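PDB 4UPK: phosphonate monoester hydrolase, which belongs to the sulfatase family of the alkaline phosphatase superfamily, whose members carry a mixed beta sheet flanked by helices. Local coordinates for residues V78-G83 with W358-V363; L107-P112 with P137-A142; L341-A346 with L372-P377. One frame throughout, in Å; residues are numbered along the deposited sequence.

Contact 1: V78-G83 with W358-V363; sequences VTNPCG and WGKMTV
Pro81 and Lys360 bring a loop running into helix 82-91 and an irregular segment to 6.4 Å between their CA atoms; a cis peptide bond precedes Pro81, which takes the N-cap position of that helix, and Met361 centres an inverse gamma turn. Lys360 crosses Asn80 at about a right angle, its CG 3.3 Å from Asn80 OD1. With CG set between the backbone N and the carbonyl carbon (chi1 59°) and a bend at chi2, the lysine chain then runs on past the proline, where CE lies 3.8 Å from Pro81 CB. On the next carbon of that ring, Pro81 CG meets Met361 SD at 3.7 Å. Cys82 is a looser neighbour, its SG 4.3 Å from Lys360 CE. It opens the Cys-X-Pro-Ser-Arg signature of sulfatases, in many of which this cysteine becomes formylglycine; here it is modelled as cysteine. Asn80 ND2 donates to Ala367 O, which fixes the turn of the amide. Asn80 OD1 is thereby directed at the methylenes of Lys360. With no hydrogen bond or salt bridge between them, the segments meet by van der Waals packing, and the buried amide oxygen has no partner in the model.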
ATOM      1  N   VAL A  78     -23.446  20.086   6.179  1.00 12.77           N
ATOM      2  CA  VAL A  78     -22.221  20.867   6.402  1.00 11.97           C
ATOM      3  C   VAL A  78     -21.575  21.298   5.092  1.00 18.66           C
ATOM      4  O   VAL A  78     -20.618  22.078   5.090  1.00 19.27           O
ATOM      5  CB  VAL A  78     -21.198  20.217   7.379  1.00 15.46           C
ATOM      6  CG1 VAL A  78     -21.868  19.768   8.666  1.00 14.93           C
ATOM      7  CG2 VAL A  78     -20.434  19.062   6.721  1.00 14.60           C
ATOM      8  N   THR A  79     -22.079  20.780   3.973  1.00 16.27           N
ATOM      9  CA  THR A  79     -21.550  21.148   2.665  1.00 16.04           C
ATOM     10  C   THR A  79     -22.503  20.857   1.552  1.00 18.51           C
ATOM     11  O   THR A  79     -23.491  20.173   1.763  1.00 19.27           O
ATOM     12  CB  THR A  79     -20.096  20.676   2.427  1.00 16.82           C
ATOM     13  OG1 THR A  79     -19.584  21.303   1.250  1.00 17.42           O
ATOM     14  CG2 THR A  79     -19.976  19.186   2.336  1.00  9.30           C
ATOM     15  N   ASN A  80     -22.183  21.362   0.361  1.00 13.50           N
ATOM     16  CA  ASN A  80     -22.965  21.189  -0.845  1.00 13.80           C
ATOM     17  C   ASN A  80     -22.061  21.268  -2.104  1.00 19.96           C
ATOM     18  O   ASN A  80     -20.968  21.876  -2.050  1.00 18.37           O
ATOM     19  CB  ASN A  80     -24.063  22.257  -0.902  1.00 16.43           C
ATOM     20  CG  ASN A  80     -25.420  21.732  -0.560  1.00 28.88           C
ATOM     21  OD1 ASN A  80     -25.850  20.718  -1.090  1.00 25.52           O
ATOM     22  ND2 ASN A  80     -26.154  22.455   0.260  1.00  8.05           N
ATOM     23  N   PRO A  81     -22.480  20.641  -3.232  1.00 18.46           N
ATOM     24  CA  PRO A  81     -23.719  19.872  -3.452  1.00 19.39           C
ATOM     25  C   PRO A  81     -23.638  18.400  -3.044  1.00 28.15           C
ATOM     26  O   PRO A  81     -22.974  18.074  -2.070  1.00 27.69           O
ATOM     27  CB  PRO A  81     -24.054  20.147  -4.924  1.00 20.43           C
ATOM     28  CG  PRO A  81     -22.751  20.627  -5.563  1.00 25.27           C
ATOM     29  CD  PRO A  81     -21.695  20.702  -4.472  1.00 20.76           C
ATOM     30  N   CYS A  82     -24.381  17.529  -3.749  1.00 28.61           N
ATOM     31  CA  CYS A  82     -24.518  16.090  -3.521  1.00 29.59           C
ATOM     32  C   CYS A  82     -23.237  15.356  -3.153  1.00 28.57           C
ATOM     33  O   CYS A  82     -23.216  14.713  -2.104  1.00 26.89           O
ATOM     34  CB  CYS A  82     -25.239  15.433  -4.692  1.00 31.58           C
ATOM     35  SG  CYS A  82     -25.277  16.462  -6.178  1.00 36.80           S
ATOM     36  N   GLY A  83     -22.206  15.454  -4.011  1.00 22.33           N
ATOM     37  CA  GLY A  83     -20.908  14.815  -3.819  1.00 20.98           C
ATOM     38  C   GLY A  83     -20.269  15.251  -2.511  1.00 22.30           C
ATOM     39  O   GLY A  83     -20.187  14.450  -1.577  1.00 21.60           O
ATOM     40  N   TRP A 358     -33.014  28.009  -7.768  1.00 13.45           N
ATOM     41  CA  TRP A 358     -33.321  26.585  -7.775  1.00 11.54           C
ATOM     42  C   TRP A 358     -32.052  25.841  -7.445  1.00 16.51           C
ATOM     43  O   TRP A 358     -30.956  26.379  -7.637  1.00 15.86           O
ATOM     44  CB  TRP A 358     -33.856  26.174  -9.159  1.00 10.61           C
ATOM     45  CG  TRP A 358     -35.173  26.814  -9.480  1.00 11.35           C
ATOM     46  CD1 TRP A 358     -35.372  28.091  -9.912  1.00 14.16           C
ATOM     47  CD2 TRP A 358     -36.472  26.264  -9.235  1.00 11.56           C
ATOM     48  NE1 TRP A 358     -36.711  28.377  -9.937  1.00 14.63           N
ATOM     49  CE2 TRP A 358     -37.414  27.256  -9.578  1.00 15.89           C
ATOM     50  CE3 TRP A 358     -36.937  25.015  -8.775  1.00 12.99           C
ATOM     51  CZ2 TRP A 358     -38.794  27.037  -9.505  1.00 15.58           C
ATOM     52  CZ3 TRP A 358     -38.306  24.802  -8.687  1.00 14.46           C
ATOM     53  CH2 TRP A 358     -39.218  25.808  -9.039  1.00 15.41           C
ATOM     54  N   GLY A 359     -32.200  24.627  -6.923  1.00 14.37           N
ATOM     55  CA  GLY A 359     -31.081  23.788  -6.510  1.00 13.38           C
ATOM     56  C   GLY A 359     -30.542  24.089  -5.119  1.00 18.56           C
ATOM     57  O   GLY A 359     -31.284  24.491  -4.215  1.00 17.78           O
ATOM     58  N   LYS A 360     -29.214  23.915  -4.950  1.00 15.87           N
ATOM     59  CA  LYS A 360     -28.539  24.075  -3.659  1.00 15.68           C
ATOM     60  C   LYS A 360     -27.175  24.804  -3.718  1.00 19.82           C
ATOM     61  O   LYS A 360     -26.494  24.849  -2.704  1.00 20.91           O
ATOM     62  CB  LYS A 360     -28.480  22.711  -2.927  1.00 15.96           C
ATOM     63  CG  LYS A 360     -27.753  21.592  -3.660  1.00  9.54           C
ATOM     64  CD  LYS A 360     -28.560  20.964  -4.757  1.00 11.31           C
ATOM     65  CE  LYS A 360     -27.836  19.795  -5.312  1.00 10.02           C
ATOM     66  NZ  LYS A 360     -28.325  19.477  -6.672  1.00 24.74           N
ATOM     67  N   MET A 361     -26.795  25.394  -4.886  1.00 16.66           N
ATOM     68  CA  MET A 361     -25.544  26.170  -5.042  1.00 17.40           C
ATOM     69  C   MET A 361     -25.787  27.633  -4.610  1.00 17.61           C
ATOM     70  O   MET A 361     -25.808  28.556  -5.428  1.00 14.36           O
ATOM     71  CB  MET A 361     -24.948  26.073  -6.464  1.00 20.75           C
ATOM     72  CG  MET A 361     -24.244  24.741  -6.742  1.00 25.64           C
ATOM     73  SD  MET A 361     -22.749  24.364  -5.768  1.00 30.61           S
ATOM     74  CE  MET A 361     -21.614  25.601  -6.428  1.00 26.94           C
ATOM     75  N   THR A 362     -26.031  27.801  -3.301  1.00 15.39           N
ATOM     76  CA  THR A 362     -26.329  29.070  -2.635  1.00 15.66           C
ATOM     77  C   THR A 362     -25.948  28.986  -1.148  1.00 19.37           C
ATOM     78  O   THR A 362     -25.398  27.972  -0.707  1.00 19.07           O
ATOM     79  CB  THR A 362     -27.790  29.514  -2.907  1.00 19.08           C
ATOM     80  OG1 THR A 362     -27.965  30.831  -2.409  1.00 18.58           O
ATOM     81  CG2 THR A 362     -28.821  28.582  -2.291  1.00 17.94           C
ATOM     82  N   VAL A 363     -26.269  30.052  -0.381  1.00 14.35           N
ATOM     83  CA  VAL A 363     -25.933  30.203   1.043  1.00 12.50           C
ATOM     84  C   VAL A 363     -27.167  30.255   1.961  1.00 19.15           C
ATOM     85  O   VAL A 363     -26.999  30.310   3.180  1.00 20.09           O
ATOM     86  CB  VAL A 363     -24.966  31.400   1.282  1.00 13.17           C
ATOM     87  CG1 VAL A 363     -23.657  31.209   0.522  1.00 12.02           C
ATOM     88  CG2 VAL A 363     -25.623  32.737   0.916  1.00 12.71           C
TER

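Contact 2: L107-P112 with P137-A142; sequences LRHDTP and PRAYDA
The His109 ring has the methyl of Ala139 over one face, CB standing 3.5 Å from the ring centroid and 14° off the normal, a CH-pi contact close to the middle of the imidazole. Tyr140 approaches the same ring obliquely, its CE1 4.3 Å from His109 CE1. Placing CG trans to the backbone N, with chi1 at -155°, swings the imidazole across to Ala139. The Arg108 guanidinium takes water 1 at its edge, in plane, through NH1 at 2.9 Å, while the Arg138 guanidinium is turned 67° against it. Arg138 NH2 lies 3.7 Å from Arg108 CG and also donates to water 1, at 3.2 Å. This water sits 2.6 Å from Asp110 OD1 as well, so one molecule links both arginines to the aspartate. The chain of 107-112 folds here as a type I beta turn from Arg108 to Thr111, on the surface of the sulfatase domain and against a second subunit. Besides the turn bond from Thr111 N, Arg108 O accepts Thr111 OG1 at 3.0 Å, both donors coming from the same face of the carbonyl plane. The like-charged Arg108 NH1 and Arg138 NH1 are 4.0 Å apart, and acids nearby probably offset the charge: Arg138 NH2 forms a salt bridge with Asp136, Arg108 NH2 one with Asp518 of the second subunit. Asp136 also accepts from the backbone N of His109, tying the start of the turn to the residue just before 137-142.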
ATOM      1  N   LEU A 107     -11.732  11.975  -3.239  1.00 20.99           N
ATOM      2  CA  LEU A 107     -11.648  11.787  -1.801  1.00 22.01           C
ATOM      3  C   LEU A 107     -10.469  10.830  -1.586  1.00 29.05           C
ATOM      4  O   LEU A 107     -10.366   9.846  -2.332  1.00 30.36           O
ATOM      5  CB  LEU A 107     -12.960  11.163  -1.276  1.00 22.41           C
ATOM      6  CG  LEU A 107     -13.079  10.909   0.232  1.00 26.93           C
ATOM      7  CD1 LEU A 107     -13.265  12.213   1.003  1.00 26.09           C
ATOM      8  CD2 LEU A 107     -14.251   9.987   0.516  1.00 28.22           C
ATOM      9  N   ARG A 108      -9.554  11.137  -0.617  1.00 26.15           N
ATOM     10  CA  ARG A 108      -8.387  10.295  -0.283  1.00 26.45           C
ATOM     11  C   ARG A 108      -8.850   8.831  -0.061  1.00 32.25           C
ATOM     12  O   ARG A 108      -9.866   8.595   0.600  1.00 30.63           O
ATOM     13  CB  ARG A 108      -7.695  10.790   0.995  1.00 23.91           C
ATOM     14  CG  ARG A 108      -6.851  12.043   0.876  1.00 27.39           C
ATOM     15  CD  ARG A 108      -6.248  12.322   2.249  1.00 33.14           C
ATOM     16  NE  ARG A 108      -5.551  13.606   2.310  1.00 32.66           N
ATOM     17  CZ  ARG A 108      -4.257  13.773   2.067  1.00 34.96           C
ATOM     18  NH1 ARG A 108      -3.498  12.735   1.736  1.00 22.36           N
ATOM     19  NH2 ARG A 108      -3.717  14.977   2.121  1.00 23.07           N
ATOM     20  N   HIS A 109      -8.116   7.862  -0.621  1.00 31.32           N
ATOM     21  CA  HIS A 109      -8.477   6.449  -0.494  1.00 31.76           C
ATOM     22  C   HIS A 109      -8.480   5.923   0.940  1.00 34.71           C
ATOM     23  O   HIS A 109      -9.304   5.071   1.273  1.00 35.76           O
ATOM     24  CB  HIS A 109      -7.602   5.567  -1.381  1.00 33.60           C
ATOM     25  CG  HIS A 109      -8.267   4.272  -1.742  1.00 38.21           C
ATOM     26  ND1 HIS A 109      -9.467   4.245  -2.443  1.00 39.88           N
ATOM     27  CD2 HIS A 109      -7.869   2.997  -1.511  1.00 41.06           C
ATOM     28  CE1 HIS A 109      -9.768   2.966  -2.593  1.00 39.99           C
ATOM     29  NE2 HIS A 109      -8.831   2.175  -2.064  1.00 40.94           N
ATOM     30  N   ASP A 110      -7.569   6.433   1.781  1.00 28.91           N
ATOM     31  CA  ASP A 110      -7.420   6.012   3.171  1.00 27.71           C
ATOM     32  C   ASP A 110      -8.326   6.775   4.170  1.00 30.29           C
ATOM     33  O   ASP A 110      -8.152   6.623   5.384  1.00 30.96           O
ATOM     34  CB  ASP A 110      -5.933   6.031   3.574  1.00 28.83           C
ATOM     35  CG  ASP A 110      -5.223   7.372   3.469  1.00 38.02           C
ATOM     36  OD1 ASP A 110      -5.833   8.342   2.950  1.00 39.40           O
ATOM     37  OD2 ASP A 110      -4.069   7.463   3.919  1.00 41.87           O
ATOM     38  N   THR A 111      -9.312   7.546   3.661  1.00 24.01           N
ATOM     39  CA  THR A 111     -10.257   8.287   4.500  1.00 22.55           C
ATOM     40  C   THR A 111     -11.229   7.313   5.175  1.00 23.74           C
ATOM     41  O   THR A 111     -11.971   6.628   4.474  1.00 24.73           O
ATOM     42  CB  THR A 111     -11.004   9.389   3.705  1.00 28.26           C
ATOM     43  OG1 THR A 111     -10.042  10.246   3.098  1.00 29.98           O
ATOM     44  CG2 THR A 111     -11.916  10.229   4.581  1.00 27.71           C
ATOM     45  N   PRO A 112     -11.248   7.242   6.522  1.00 16.70           N
ATOM     46  CA  PRO A 112     -12.199   6.352   7.185  1.00 16.53           C
ATOM     47  C   PRO A 112     -13.642   6.773   6.901  1.00 21.23           C
ATOM     48  O   PRO A 112     -13.949   7.960   6.854  1.00 19.78           O
ATOM     49  CB  PRO A 112     -11.839   6.499   8.672  1.00 18.39           C
ATOM     50  CG  PRO A 112     -10.485   7.076   8.693  1.00 21.73           C
ATOM     51  CD  PRO A 112     -10.437   7.973   7.509  1.00 16.76           C
ATOM     52  N   PRO A 137      -7.378   8.900  -7.614  1.00 25.86           N
ATOM     53  CA  PRO A 137      -6.610   8.418  -8.780  1.00 26.83           C
ATOM     54  C   PRO A 137      -5.353   7.623  -8.423  1.00 32.81           C
ATOM     55  O   PRO A 137      -4.897   6.820  -9.237  1.00 34.04           O
ATOM     56  CB  PRO A 137      -6.257   9.710  -9.537  1.00 28.51           C
ATOM     57  CG  PRO A 137      -7.160  10.739  -9.011  1.00 32.40           C
ATOM     58  CD  PRO A 137      -7.445  10.376  -7.599  1.00 27.77           C
ATOM     59  N   ARG A 138      -4.808   7.843  -7.210  1.00 29.76           N
ATOM     60  CA  ARG A 138      -3.625   7.161  -6.676  1.00 30.51           C
ATOM     61  C   ARG A 138      -3.910   5.679  -6.348  1.00 36.73           C
ATOM     62  O   ARG A 138      -2.981   4.877  -6.305  1.00 37.80           O
ATOM     63  CB  ARG A 138      -3.092   7.894  -5.429  1.00 28.46           C
ATOM     64  CG  ARG A 138      -2.747   9.372  -5.665  1.00 37.28           C
ATOM     65  CD  ARG A 138      -2.445  10.151  -4.383  1.00 42.38           C
ATOM     66  NE  ARG A 138      -3.554  10.090  -3.429  1.00 43.05           N
ATOM     67  CZ  ARG A 138      -3.465  10.397  -2.139  1.00 53.19           C
ATOM     68  NH1 ARG A 138      -2.314  10.822  -1.626  1.00 43.97           N
ATOM     69  NH2 ARG A 138      -4.522  10.276  -1.349  1.00 32.73           N
ATOM     70  N   ALA A 139      -5.190   5.320  -6.120  1.00 33.92           N
ATOM     71  CA  ALA A 139      -5.624   3.961  -5.769  1.00 33.15           C
ATOM     72  C   ALA A 139      -6.053   3.081  -6.949  1.00 36.43           C
ATOM     73  O   ALA A 139      -6.300   1.882  -6.748  1.00 37.20           O
ATOM     74  CB  ALA A 139      -6.747   4.033  -4.752  1.00 33.03           C
ATOM     75  N   TYR A 140      -6.159   3.659  -8.166  1.00 31.38           N
ATOM     76  CA  TYR A 140      -6.613   2.932  -9.357  1.00 30.99           C
ATOM     77  C   TYR A 140      -5.736   3.131 -10.594  1.00 34.55           C
ATOM     78  O   TYR A 140      -5.032   4.137 -10.698  1.00 33.04           O
ATOM     79  CB  TYR A 140      -8.041   3.379  -9.717  1.00 31.37           C
ATOM     80  CG  TYR A 140      -9.115   2.972  -8.741  1.00 32.54           C
ATOM     81  CD1 TYR A 140      -9.453   3.792  -7.666  1.00 33.06           C
ATOM     82  CD2 TYR A 140      -9.882   1.832  -8.958  1.00 34.58           C
ATOM     83  CE1 TYR A 140     -10.481   3.448  -6.788  1.00 33.91           C
ATOM     84  CE2 TYR A 140     -10.919   1.483  -8.094  1.00 35.89           C
ATOM     85  CZ  TYR A 140     -11.218   2.297  -7.012  1.00 39.81           C
ATOM     86  OH  TYR A 140     -12.237   1.957  -6.158  1.00 37.47           O
ATOM     87  N   ASP A 141      -5.855   2.201 -11.583  1.00 32.91           N
ATOM     88  CA  ASP A 141      -5.203   2.315 -12.896  1.00 32.88           C
ATOM     89  C   ASP A 141      -5.861   3.524 -13.594  1.00 36.19           C
ATOM     90  O   ASP A 141      -7.064   3.734 -13.412  1.00 33.39           O
ATOM     91  CB  ASP A 141      -5.405   1.031 -13.739  1.00 34.46           C
ATOM     92  CG  ASP A 141      -4.979   1.161 -15.195  1.00 42.99           C
ATOM     93  OD1 ASP A 141      -3.781   1.433 -15.446  1.00 45.55           O
ATOM     94  OD2 ASP A 141      -5.840   0.998 -16.078  1.00 44.39           O
ATOM     95  N   ALA A 142      -5.073   4.320 -14.362  1.00 33.65           N
ATOM     96  CA  ALA A 142      -5.543   5.514 -15.094  1.00 32.79           C
ATOM     97  C   ALA A 142      -6.819   5.285 -15.920  1.00 34.36           C
ATOM     98  O   ALA A 142      -7.690   6.157 -15.923  1.00 31.99           O
ATOM     99  CB  ALA A 142      -4.430   6.054 -15.988  1.00 33.83           C
TER
HETATM  100  O   HOH W   1      -4.040   9.870   1.783  1.00 38.52           O

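Contact 3: L341-A346 with L372-P377; sequences LIVVTA and LIIRAP
Leu372 and Leu341, at diagonal corners of the strand pair, both hold CG trans to the backbone N (chi1 177° and 170°), and from there each swings CD1 over the partner strand. Leu372 CD1 comes within 3.8 Å of Thr345 CB and 4.0 Å of Val343 CG1, slanting across both side chains. Leu341 lies alongside Ile374 and points the same way; its CD1 meets Ile374 CG2 at 3.8 Å and Ala376 CB at 3.9 Å. Val343 and Ile374 are likewise side by side, as a non-hydrogen-bonded pair between two hydrogen-bonded ones. Those two pairs, Ile342 with Arg375 and Val344 with Ile373, each exchange N-H and C=O in both directions. Ile342 N reaches Arg375 O at 2.8 Å, in the carbonyl plane, and Val344 N reaches Ile373 O at 2.9 Å, nearly along the carbonyl bond. The carbonyl O of Ile342, which already accepts from Arg375 N, also takes a CA-H...O contact from Ile374 CA at 3.3 Å. Helix 60-67 covers the sheet face of Val344 and Ile373 with Leu62, Leu65 and Ala66, and Leu394 of helix 394-402 covers that of Leu372 and Thr345, whose OG1 bonds to Pro371 O. Arg375 starts on the face of Val344, but its chain leads away to a salt bridge between NE and Asp68. At its other edge strand 340-346 bonds in parallel to strand 35-41, while strand 372-375 pairs with 70-76. With strand directions 177° apart, this is an antiparallel step in the mixed sheet, packed between helices, that forms the alpha/beta core of the alkaline phosphatase superfamily.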
ATOM      1  N   LEU A 341     -31.628   0.232  14.381  1.00 19.21           N
ATOM      2  CA  LEU A 341     -31.309   1.644  14.422  1.00 16.95           C
ATOM      3  C   LEU A 341     -31.728   2.165  13.043  1.00 21.81           C
ATOM      4  O   LEU A 341     -31.144   1.770  12.017  1.00 21.64           O
ATOM      5  CB  LEU A 341     -29.799   1.904  14.676  1.00 15.91           C
ATOM      6  CG  LEU A 341     -29.308   3.349  14.513  1.00 17.58           C
ATOM      7  CD1 LEU A 341     -29.944   4.290  15.551  1.00 17.59           C
ATOM      8  CD2 LEU A 341     -27.818   3.429  14.569  1.00 13.73           C
ATOM      9  N   ILE A 342     -32.783   2.994  13.019  1.00 18.22           N
ATOM     10  CA  ILE A 342     -33.316   3.587  11.798  1.00 17.88           C
ATOM     11  C   ILE A 342     -32.875   5.031  11.734  1.00 21.31           C
ATOM     12  O   ILE A 342     -33.108   5.790  12.679  1.00 20.98           O
ATOM     13  CB  ILE A 342     -34.862   3.410  11.622  1.00 21.02           C
ATOM     14  CG1 ILE A 342     -35.269   1.903  11.651  1.00 22.06           C
ATOM     15  CG2 ILE A 342     -35.352   4.101  10.327  1.00 20.54           C
ATOM     16  CD1 ILE A 342     -36.794   1.616  11.755  1.00 33.34           C
ATOM     17  N   VAL A 343     -32.190   5.391  10.643  1.00 17.31           N
ATOM     18  CA  VAL A 343     -31.731   6.755  10.417  1.00 16.98           C
ATOM     19  C   VAL A 343     -32.331   7.228   9.091  1.00 21.48           C
ATOM     20  O   VAL A 343     -32.061   6.652   8.031  1.00 19.52           O
ATOM     21  CB  VAL A 343     -30.186   6.964  10.453  1.00 20.27           C
ATOM     22  CG1 VAL A 343     -29.844   8.452  10.351  1.00 19.35           C
ATOM     23  CG2 VAL A 343     -29.543   6.354  11.695  1.00 20.11           C
ATOM     24  N   VAL A 344     -33.173   8.265   9.167  1.00 18.27           N
ATOM     25  CA  VAL A 344     -33.797   8.850   7.984  1.00 16.90           C
ATOM     26  C   VAL A 344     -33.419  10.326   7.940  1.00 21.81           C
ATOM     27  O   VAL A 344     -33.632  11.059   8.913  1.00 21.00           O
ATOM     28  CB  VAL A 344     -35.330   8.608   7.848  1.00 19.55           C
ATOM     29  CG1 VAL A 344     -35.858   9.149   6.510  1.00 18.19           C
ATOM     30  CG2 VAL A 344     -35.667   7.125   7.979  1.00 19.57           C
ATOM     31  N   THR A 345     -32.853  10.748   6.804  1.00 17.39           N
ATOM     32  CA  THR A 345     -32.440  12.123   6.571  1.00 16.82           C
ATOM     33  C   THR A 345     -32.476  12.453   5.064  1.00 19.91           C
ATOM     34  O   THR A 345     -32.776  11.593   4.241  1.00 17.74           O
ATOM     35  CB  THR A 345     -30.998  12.337   7.178  1.00 18.09           C
ATOM     36  OG1 THR A 345     -30.724  13.737   7.286  1.00 16.78           O
ATOM     37  CG2 THR A 345     -29.891  11.618   6.389  1.00 10.77           C
ATOM     38  N   ALA A 346     -32.135  13.705   4.723  1.00 17.20           N
ATOM     39  CA  ALA A 346     -31.887  14.176   3.370  1.00 16.62           C
ATOM     40  C   ALA A 346     -30.435  14.658   3.360  1.00 22.56           C
ATOM     41  O   ALA A 346     -29.928  15.088   4.399  1.00 23.15           O
ATOM     42  CB  ALA A 346     -32.836  15.295   2.981  1.00 16.80           C
ATOM     43  N   LEU A 372     -34.370  14.979   9.833  1.00 14.02           N
ATOM     44  CA  LEU A 372     -33.629  13.930  10.503  1.00 13.10           C
ATOM     45  C   LEU A 372     -34.502  13.226  11.538  1.00 18.88           C
ATOM     46  O   LEU A 372     -34.991  13.856  12.477  1.00 16.51           O
ATOM     47  CB  LEU A 372     -32.280  14.407  11.124  1.00 12.20           C
ATOM     48  CG  LEU A 372     -31.480  13.335  11.906  1.00 15.83           C
ATOM     49  CD1 LEU A 372     -31.045  12.175  11.022  1.00 15.52           C
ATOM     50  CD2 LEU A 372     -30.283  13.922  12.564  1.00 18.75           C
ATOM     51  N   ILE A 373     -34.706  11.913  11.336  1.00 16.15           N
ATOM     52  CA  ILE A 373     -35.487  11.071  12.230  1.00 15.63           C
ATOM     53  C   ILE A 373     -34.592   9.918  12.593  1.00 20.77           C
ATOM     54  O   ILE A 373     -34.019   9.264  11.713  1.00 19.18           O
ATOM     55  CB  ILE A 373     -36.860  10.566  11.651  1.00 18.28           C
ATOM     56  CG1 ILE A 373     -37.722  11.715  11.035  1.00 18.50           C
ATOM     57  CG2 ILE A 373     -37.657   9.791  12.725  1.00 17.71           C
ATOM     58  CD1 ILE A 373     -38.798  11.259  10.003  1.00 24.03           C
ATOM     59  N   ILE A 374     -34.456   9.670  13.901  1.00 17.53           N
ATOM     60  CA  ILE A 374     -33.672   8.555  14.378  1.00 17.31           C
ATOM     61  C   ILE A 374     -34.507   7.724  15.334  1.00 24.45           C
ATOM     62  O   ILE A 374     -35.000   8.235  16.342  1.00 24.86           O
ATOM     63  CB  ILE A 374     -32.280   8.955  14.968  1.00 19.69           C
ATOM     64  CG1 ILE A 374     -31.403   9.701  13.908  1.00 18.15           C
ATOM     65  CG2 ILE A 374     -31.556   7.714  15.554  1.00 19.66           C
ATOM     66  CD1 ILE A 374     -30.007  10.229  14.415  1.00 17.71           C
ATOM     67  N   ARG A 375     -34.668   6.437  15.007  1.00 21.82           N
ATOM     68  CA  ARG A 375     -35.337   5.501  15.886  1.00 21.39           C
ATOM     69  C   ARG A 375     -34.325   4.470  16.327  1.00 25.18           C
ATOM     70  O   ARG A 375     -33.633   3.866  15.507  1.00 21.99           O
ATOM     71  CB  ARG A 375     -36.541   4.806  15.232  1.00 19.65           C
ATOM     72  CG  ARG A 375     -37.487   4.295  16.311  1.00 17.27           C
ATOM     73  CD  ARG A 375     -38.558   3.380  15.796  1.00 23.94           C
ATOM     74  NE  ARG A 375     -39.366   2.842  16.896  1.00 35.12           N
ATOM     75  CZ  ARG A 375     -39.033   1.796  17.650  1.00 48.58           C
ATOM     76  NH1 ARG A 375     -37.881   1.164  17.452  1.00 44.51           N
ATOM     77  NH2 ARG A 375     -39.836   1.391  18.623  1.00 29.52           N
ATOM     78  N   ALA A 376     -34.243   4.272  17.630  1.00 25.41           N
ATOM     79  CA  ALA A 376     -33.359   3.291  18.221  1.00 26.72           C
ATOM     80  C   ALA A 376     -34.137   2.583  19.313  1.00 33.50           C
ATOM     81  O   ALA A 376     -34.924   3.246  19.996  1.00 32.97           O
ATOM     82  CB  ALA A 376     -32.137   3.986  18.814  1.00 27.43           C
ATOM     83  N   PRO A 377     -33.953   1.258  19.515  1.00 32.97           N
ATOM     84  CA  PRO A 377     -34.638   0.594  20.651  1.00 33.80           C
ATOM     85  C   PRO A 377     -34.362   1.326  21.969  1.00 37.22           C
ATOM     86  O   PRO A 377     -33.207   1.626  22.280  1.00 36.67           O
ATOM     87  CB  PRO A 377     -34.039  -0.827  20.666  1.00 36.16           C
ATOM     88  CG  PRO A 377     -32.853  -0.786  19.761  1.00 40.25           C
ATOM     89  CD  PRO A 377     -33.084   0.316  18.776  1.00 34.85           C
TER

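How the contacts relate
From the N terminus, the chain first meets 78-83, where contact 1 opens just after strand 70-76 of the main sheet. Contact 2 follows and closes early, 107-112 to 137-142, nested wholly inside the long loop of contact 1 and out at a subunit boundary. After two more strands of the sheet and the long helix 303-333, the chain reaches 341-346, opening contact 3; 358-363 closes contact 1 before 372-377 closes contact 3, so these two cross. The loop joining the antiparallel strands of contact 3 is thus the one that reaches the start of helix 82-91. Contact 2 precedes contact 3 in series, their centres about 30 Å apart; none of the three contacts touches another.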